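Long-range contacts in halohydrin dehalogenase (Rhizobium radiobacter, PDB 4IY1), which probably catalyses the reversible dehalogenation of vicinal halohydrins to epoxides, and can open epoxides with nucleophiles such as cyanide: residues N8-G14 against S78-A82; T27-E33 against L51-Q57. The protein carries 37 engineered substitutions. All coordinates share one frame; numbering follows the deposited sequence.

Contact 1: N8-G14 against S78-A82. Engineered in segment 78-82: Ala-82 (natural residue Phe).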
loop_
_atom_site.group_PDB
_atom_site.type_symbol
_atom_site.label_atom_id
_atom_site.label_comp_id
_atom_site.label_asym_id
_atom_site.label_seq_id
_atom_site.Cartn_x
_atom_site.Cartn_y
_atom_site.Cartn_z
ATOM N N ASN B 8 13.361 25.878 -1.068
ATOM C CA ASN B 8 12.395 26.371 -2.031
ATOM C C ASN B 8 11.246 27.129 -1.362
ATOM O O ASN B 8 10.075 26.916 -1.657
ATOM C CB ASN B 8 11.885 25.218 -2.910
ATOM C CG ASN B 8 12.982 24.634 -3.798
ATOM O OD1 ASN B 8 13.805 25.364 -4.359
ATOM N ND2 ASN B 8 13.024 23.317 -3.896
ATOM N N VAL B 9 11.597 28.041 -0.467
ATOM C CA VAL B 9 10.656 28.516 0.522
ATOM C C VAL B 9 9.486 29.280 -0.089
ATOM O O VAL B 9 8.416 29.333 0.500
ATOM C CB VAL B 9 11.341 29.345 1.623
ATOM C CG1 VAL B 9 11.723 30.726 1.090
ATOM C CG2 VAL B 9 10.422 29.470 2.828
ATOM N N LYS B 10 9.644 29.744 -1.324
ATOM C CA LYS B 10 8.591 30.521 -1.994
ATOM C C LYS B 10 7.554 29.670 -2.704
ATOM O O LYS B 10 6.627 30.211 -3.306
ATOM C CB LYS B 10 9.193 31.504 -2.988
ATOM C CG LYS B 10 10.040 32.605 -2.337
ATOM C CD LYS B 10 10.653 33.508 -3.404
ATOM C CE LYS B 10 10.960 34.905 -2.870
ATOM N NZ LYS B 10 11.707 35.728 -3.871
ATOM N N HIS B 11 7.710 28.349 -2.670
ATOM C CA HIS B 11 6.827 27.484 -3.458
ATOM C C HIS B 11 6.315 26.309 -2.689
ATOM O O HIS B 11 6.911 25.911 -1.669
ATOM C CB HIS B 11 7.532 26.997 -4.719
ATOM C CG HIS B 11 8.252 28.088 -5.477
ATOM N ND1 HIS B 11 7.644 28.835 -6.422
ATOM C CD2 HIS B 11 9.586 28.505 -5.441
ATOM C CE1 HIS B 11 8.530 29.720 -6.929
ATOM N NE2 HIS B 11 9.712 29.526 -6.313
ATOM N N PHE B 12 5.293 25.660 -3.255
ATOM C CA PHE B 12 4.799 24.362 -2.772
ATOM C C PHE B 12 4.520 24.441 -1.278
ATOM O O PHE B 12 3.652 25.198 -0.861
ATOM C CB PHE B 12 5.804 23.235 -3.117
ATOM C CG PHE B 12 5.206 21.825 -3.108
ATOM C CD1 PHE B 12 3.823 21.615 -3.123
ATOM C CD2 PHE B 12 6.040 20.714 -3.116
ATOM C CE1 PHE B 12 3.290 20.326 -3.183
ATOM C CE2 PHE B 12 5.522 19.424 -3.140
ATOM C CZ PHE B 12 4.145 19.226 -3.204
ATOM N N GLY B 13 5.255 23.663 -0.470
ATOM C CA GLY B 13 5.023 23.621 0.974
ATOM C C GLY B 13 5.829 24.647 1.739
ATOM O O GLY B 13 5.840 24.652 2.978
ATOM N N GLY B 14 6.610 25.437 1.001
ATOM C CA GLY B 14 7.624 26.293 1.606
ATOM C C GLY B 14 7.150 27.235 2.714
ATOM O O GLY B 14 7.667 27.182 3.835
ATOM N N SER B 78 12.854 19.140 3.242
ATOM C CA SER B 78 13.175 19.130 1.842
ATOM C C SER B 78 11.922 19.285 1.013
ATOM O O SER B 78 11.158 18.323 0.802
ATOM C CB SER B 78 13.977 17.881 1.462
ATOM O OG SER B 78 14.594 18.036 0.205
ATOM N N ASN B 79 11.692 20.523 0.597
ATOM C CA ASN B 79 10.482 20.948 -0.107
ATOM C C ASN B 79 10.794 20.996 -1.589
ATOM O O ASN B 79 11.262 22.007 -2.114
ATOM C CB ASN B 79 10.048 22.330 0.423
ATOM C CG ASN B 79 8.900 22.949 -0.365
ATOM O OD1 ASN B 79 7.832 22.356 -0.513
ATOM N ND2 ASN B 79 9.104 24.177 -0.835
ATOM N N ASP B 80 10.646 19.857 -2.250
ATOM C CA ASP B 80 11.161 19.694 -3.585
ATOM C C ASP B 80 10.151 19.974 -4.694
ATOM O O ASP B 80 8.971 19.606 -4.605
ATOM C CB ASP B 80 11.789 18.312 -3.739
ATOM C CG ASP B 80 13.057 18.164 -2.908
ATOM O OD1 ASP B 80 14.017 18.957 -3.117
ATOM O OD2 ASP B 80 13.018 17.384 -1.938
ATOM N N ILE B 81 10.616 20.653 -5.738
ATOM C CA ILE B 81 9.731 21.106 -6.794
ATOM C C ILE B 81 10.364 20.834 -8.133
ATOM O O ILE B 81 11.581 20.717 -8.236
ATOM C CB ILE B 81 9.393 22.606 -6.655
ATOM C CG1 ILE B 81 10.696 23.426 -6.693
ATOM C CG2 ILE B 81 8.691 22.841 -5.310
ATOM C CD1 ILE B 81 10.502 24.925 -6.719
ATOM N N ALA B 82 9.527 20.567 -9.124
ATOM C CA ALA B 82 9.984 20.529 -10.494
ATOM C C ALA B 82 8.792 20.716 -11.372
ATOM O O ALA B 82 7.670 20.361 -10.985
ATOM C CB ALA B 82 10.661 19.203 -10.801
#
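Asn-8 faces Asn-79 with CA atoms 6.1 Å apart, where the loop 8-14, folded into a type I turn (Asn-8 to His-11) and a type II' turn (His-11 to Gly-14), meets strand 75-79 around Asn-79 and the residues that follow. The Asn-79 amide reaches into this double turn. Its CG is anti to the backbone N (chi1 173°), which carries the amide off the strand to the loop peptides. There ND2 donates to His-11 O (2.9 Å), from above the carbonyl plane, while Gly-14 N reaches the same oxygen from the opposite face. OD1 accepts from Gly-13 N (2.9 Å) in a more bent bond, 143° at the hydrogen. Donor and acceptor ends are thus both used, which fixes the amide's rotation. Asn-8 returns the grip: its ND2 gives a straighter bond to Asn-79 O (2.8 Å), the acceptor lying in the Asn-8 amide plane. In this Rossmann fold of the short-chain dehydrogenase/reductase superfamily, the loop probably corresponds in position to the glycine-rich turn that binds the dinucleotide in dehydrogenase relatives. Ile-81 supplies the apolar part. Its CG2 touches Phe-12 CB (3.6 Å), and its CD1 lies near His-11 CD2 (3.9 Å), with the isoleucine running roughly perpendicular to the histidine side chain. His-11 ND1 is hydrogen-bonded to Ser-183 OG, and the Phe-12 ring meets Tyr-186 edge-to-face. Phe-12 CD2 also approaches Asp-80 O (3.5 Å), which accepts a hydrogen bond from Arg-149.

Contact 2: T27-E33 against L51-Q57. Engineered in segment 51-57: Ile-52 (natural residue Lys).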
loop_
_atom_site.group_PDB
_atom_site.type_symbol
_atom_site.label_atom_id
_atom_site.label_comp_id
_atom_site.label_asym_id
_atom_site.label_seq_id
_atom_site.Cartn_x
_atom_site.Cartn_y
_atom_site.Cartn_z
ATOM N N THR B 27 14.265 28.599 15.153
ATOM C CA THR B 27 14.960 29.474 14.221
ATOM C C THR B 27 15.026 28.835 12.835
ATOM O O THR B 27 15.723 27.834 12.647
ATOM C CB THR B 27 16.391 29.744 14.696
ATOM O OG1 THR B 27 16.350 30.200 16.045
ATOM C CG2 THR B 27 17.034 30.791 13.838
ATOM N N VAL B 28 14.383 29.474 11.861
ATOM C CA VAL B 28 14.173 28.911 10.546
ATOM C C VAL B 28 15.037 29.558 9.479
ATOM O O VAL B 28 14.769 30.684 9.050
ATOM C CB VAL B 28 12.696 29.028 10.121
ATOM C CG1 VAL B 28 12.444 28.242 8.834
ATOM C CG2 VAL B 28 11.802 28.517 11.240
ATOM N N ALA B 29 15.992 28.788 8.958
ATOM C CA ALA B 29 16.728 29.186 7.764
ATOM C C ALA B 29 15.996 28.744 6.513
ATOM O O ALA B 29 15.423 27.645 6.471
ATOM C CB ALA B 29 18.126 28.610 7.796
ATOM N N CYS B 30 15.979 29.617 5.514
ATOM C CA CYS B 30 15.196 29.400 4.302
ATOM C C CYS B 30 16.091 29.426 3.091
ATOM O O CYS B 30 16.953 30.307 2.950
ATOM C CB CYS B 30 14.149 30.492 4.130
ATOM S SG CYS B 30 12.984 30.611 5.490
ATOM N N HIS B 31 15.770 28.565 2.140
ATOM C CA HIS B 31 16.496 28.518 0.899
ATOM C C HIS B 31 15.552 28.774 -0.234
ATOM O O HIS B 31 14.353 28.461 -0.154
ATOM C CB HIS B 31 17.210 27.170 0.766
ATOM C CG HIS B 31 17.329 26.669 -0.657
ATOM N ND1 HIS B 31 16.272 26.226 -1.362
ATOM C CD2 HIS B 31 18.432 26.552 -1.494
ATOM C CE1 HIS B 31 16.664 25.908 -2.609
ATOM N NE2 HIS B 31 17.988 26.090 -2.685
ATOM N N ASP B 32 16.047 29.458 -1.258
ATOM C CA ASP B 32 15.300 29.617 -2.492
ATOM C C ASP B 32 16.251 29.946 -3.624
ATOM O O ASP B 32 17.345 30.506 -3.403
ATOM C CB ASP B 32 14.254 30.726 -2.362
ATOM C CG ASP B 32 13.228 30.672 -3.457
ATOM O OD1 ASP B 32 13.364 31.403 -4.451
ATOM O OD2 ASP B 32 12.317 29.834 -3.382
ATOM N N GLU B 33 15.873 29.524 -4.822
ATOM C CA GLU B 33 16.690 29.755 -6.005
ATOM C C GLU B 33 16.903 31.267 -6.155
ATOM O O GLU B 33 18.020 31.744 -6.392
ATOM C CB GLU B 33 15.990 29.156 -7.233
ATOM C CG GLU B 33 16.863 28.997 -8.463
ATOM C CD GLU B 33 16.202 28.152 -9.548
ATOM O OE1 GLU B 33 15.433 27.227 -9.206
ATOM O OE2 GLU B 33 16.480 28.379 -10.749
ATOM N N LEU B 51 12.083 34.976 9.703
ATOM C CA LEU B 51 12.774 33.959 8.898
ATOM C C LEU B 51 14.188 34.408 8.534
ATOM O O LEU B 51 14.491 35.592 8.572
ATOM C CB LEU B 51 11.994 33.690 7.625
ATOM C CG LEU B 51 10.601 33.107 7.834
ATOM C CD1 LEU B 51 9.932 32.878 6.494
ATOM C CD2 LEU B 51 10.682 31.806 8.631
ATOM N N ILE B 52 15.053 33.455 8.192
ATOM C CA ILE B 52 16.453 33.757 7.901
ATOM C C ILE B 52 16.884 33.226 6.527
ATOM O O ILE B 52 17.439 32.127 6.426
ATOM C CB ILE B 52 17.378 33.168 8.971
ATOM C CG1 ILE B 52 17.055 33.738 10.332
ATOM C CG2 ILE B 52 18.833 33.455 8.642
ATOM C CD1 ILE B 52 18.093 33.383 11.366
ATOM N N PRO B 53 16.620 33.997 5.459
ATOM C CA PRO B 53 16.896 33.510 4.102
ATOM C C PRO B 53 18.403 33.425 3.825
ATOM O O PRO B 53 19.173 34.182 4.415
ATOM C CB PRO B 53 16.243 34.572 3.209
ATOM C CG PRO B 53 16.282 35.816 4.027
ATOM C CD PRO B 53 16.193 35.404 5.476
ATOM N N MET B 54 18.814 32.489 2.969
ATOM C CA MET B 54 20.244 32.282 2.658
ATOM C C MET B 54 20.490 32.391 1.159
ATOM O O MET B 54 19.625 32.052 0.344
ATOM C CB MET B 54 20.724 30.913 3.137
ATOM C CG MET B 54 20.173 30.482 4.477
ATOM S SD MET B 54 21.117 31.200 5.838
ATOM C CE MET B 54 22.576 30.186 5.838
ATOM N N SER B 55 21.690 32.826 0.791
ATOM C CA SER B 55 22.068 32.883 -0.617
ATOM C C SER B 55 22.431 31.488 -1.119
ATOM O O SER B 55 22.192 31.154 -2.283
ATOM C CB SER B 55 23.256 33.833 -0.811
ATOM O OG SER B 55 24.310 33.500 0.089
ATOM N N GLU B 56 23.000 30.684 -0.223
ATOM C CA GLU B 56 23.605 29.391 -0.567
ATOM C C GLU B 56 22.624 28.510 -1.347
ATOM O O GLU B 56 21.438 28.474 -1.032
ATOM C CB GLU B 56 24.037 28.687 0.715
ATOM C CG GLU B 56 25.379 29.147 1.265
ATOM C CD GLU B 56 25.337 30.503 1.966
ATOM O OE1 GLU B 56 26.404 31.130 2.060
ATOM O OE2 GLU B 56 24.280 30.930 2.472
ATOM N N GLN B 57 23.100 27.868 -2.409
ATOM C CA GLN B 57 22.221 27.170 -3.344
ATOM C C GLN B 57 22.277 25.640 -3.275
ATOM O O GLN B 57 21.272 24.982 -3.508
ATOM C CB GLN B 57 22.471 27.613 -4.778
ATOM C CG GLN B 57 22.041 29.037 -5.059
ATOM C CD GLN B 57 20.563 29.248 -4.801
ATOM O OE1 GLN B 57 19.730 28.803 -5.574
ATOM N NE2 GLN B 57 20.236 29.980 -3.738
HETATM O O HOH W 1 18.917 29.886 -1.007
#
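Val-28 and Leu-51 run alongside each other in one direction, at the start of a short parallel pairing between strands 27-30 and 52-53. Leu-51 CD2 rests on Val-28 CB (3.7 Å), and its CB and CD1 both touch Cys-30 SG, so the leucine fills the hollow between the valine and the sulfur. Helices 14-23 and 38-47 close over this face through Ala-18 and Phe-44. Across the sheet, the tip of the engineered Ile-52, CD1, meets Thr-27 CG2 (3.7 Å), and Met-54 sets its CG loosely beside Ala-29 CB under helix 59-70. This is a beta-alpha-beta unit with helix 38-47 as its crossover. Its ladder runs from Ile-52 N to Val-28 O (2.9 Å), Cys-30 N to Ile-52 O (3.0 Å) and Met-54 N to Cys-30 O (2.9 Å). Beyond it the two segments part, and a water lies between them, accepting from Asp-32 N (2.9 Å) and within hydrogen-bonding distance of Met-54 O and Glu-56 O. A kink about CB-CG (chi2 -59°) turns the Gln-57 amide back to donate through NE2 to Asp-32 O (3.0 Å, 173° at the hydrogen) and to Ser-55 O. Apolar packing thus gives way to amide and water bridges, which tie together backbone groups that the ladder no longer pairs.

Overall arrangement
Both contacts belong to the same parallel Rossmann sheet, their centres about 12 Å apart. Contact 1 is buried, about 5 Å from the chain centre, and joins the loop after strand 3-6 to strand 75-79 and what follows it. Contact 2, partly buried and about 15 Å out, pairs strand 27-30 with 52-53, the outermost strand on that side within the chain. In contact 1 asparagine amides grip backbone groups beside a small apolar patch, without a strand ladder, whereas contact 2 combines a main-chain ladder with apolar packing and a bridging water. Both segments of contact 2 fall between those of contact 1 in sequence. They touch where Asn-8 N probably bonds to His-31 ND1 and Val-9 N to His-31 O.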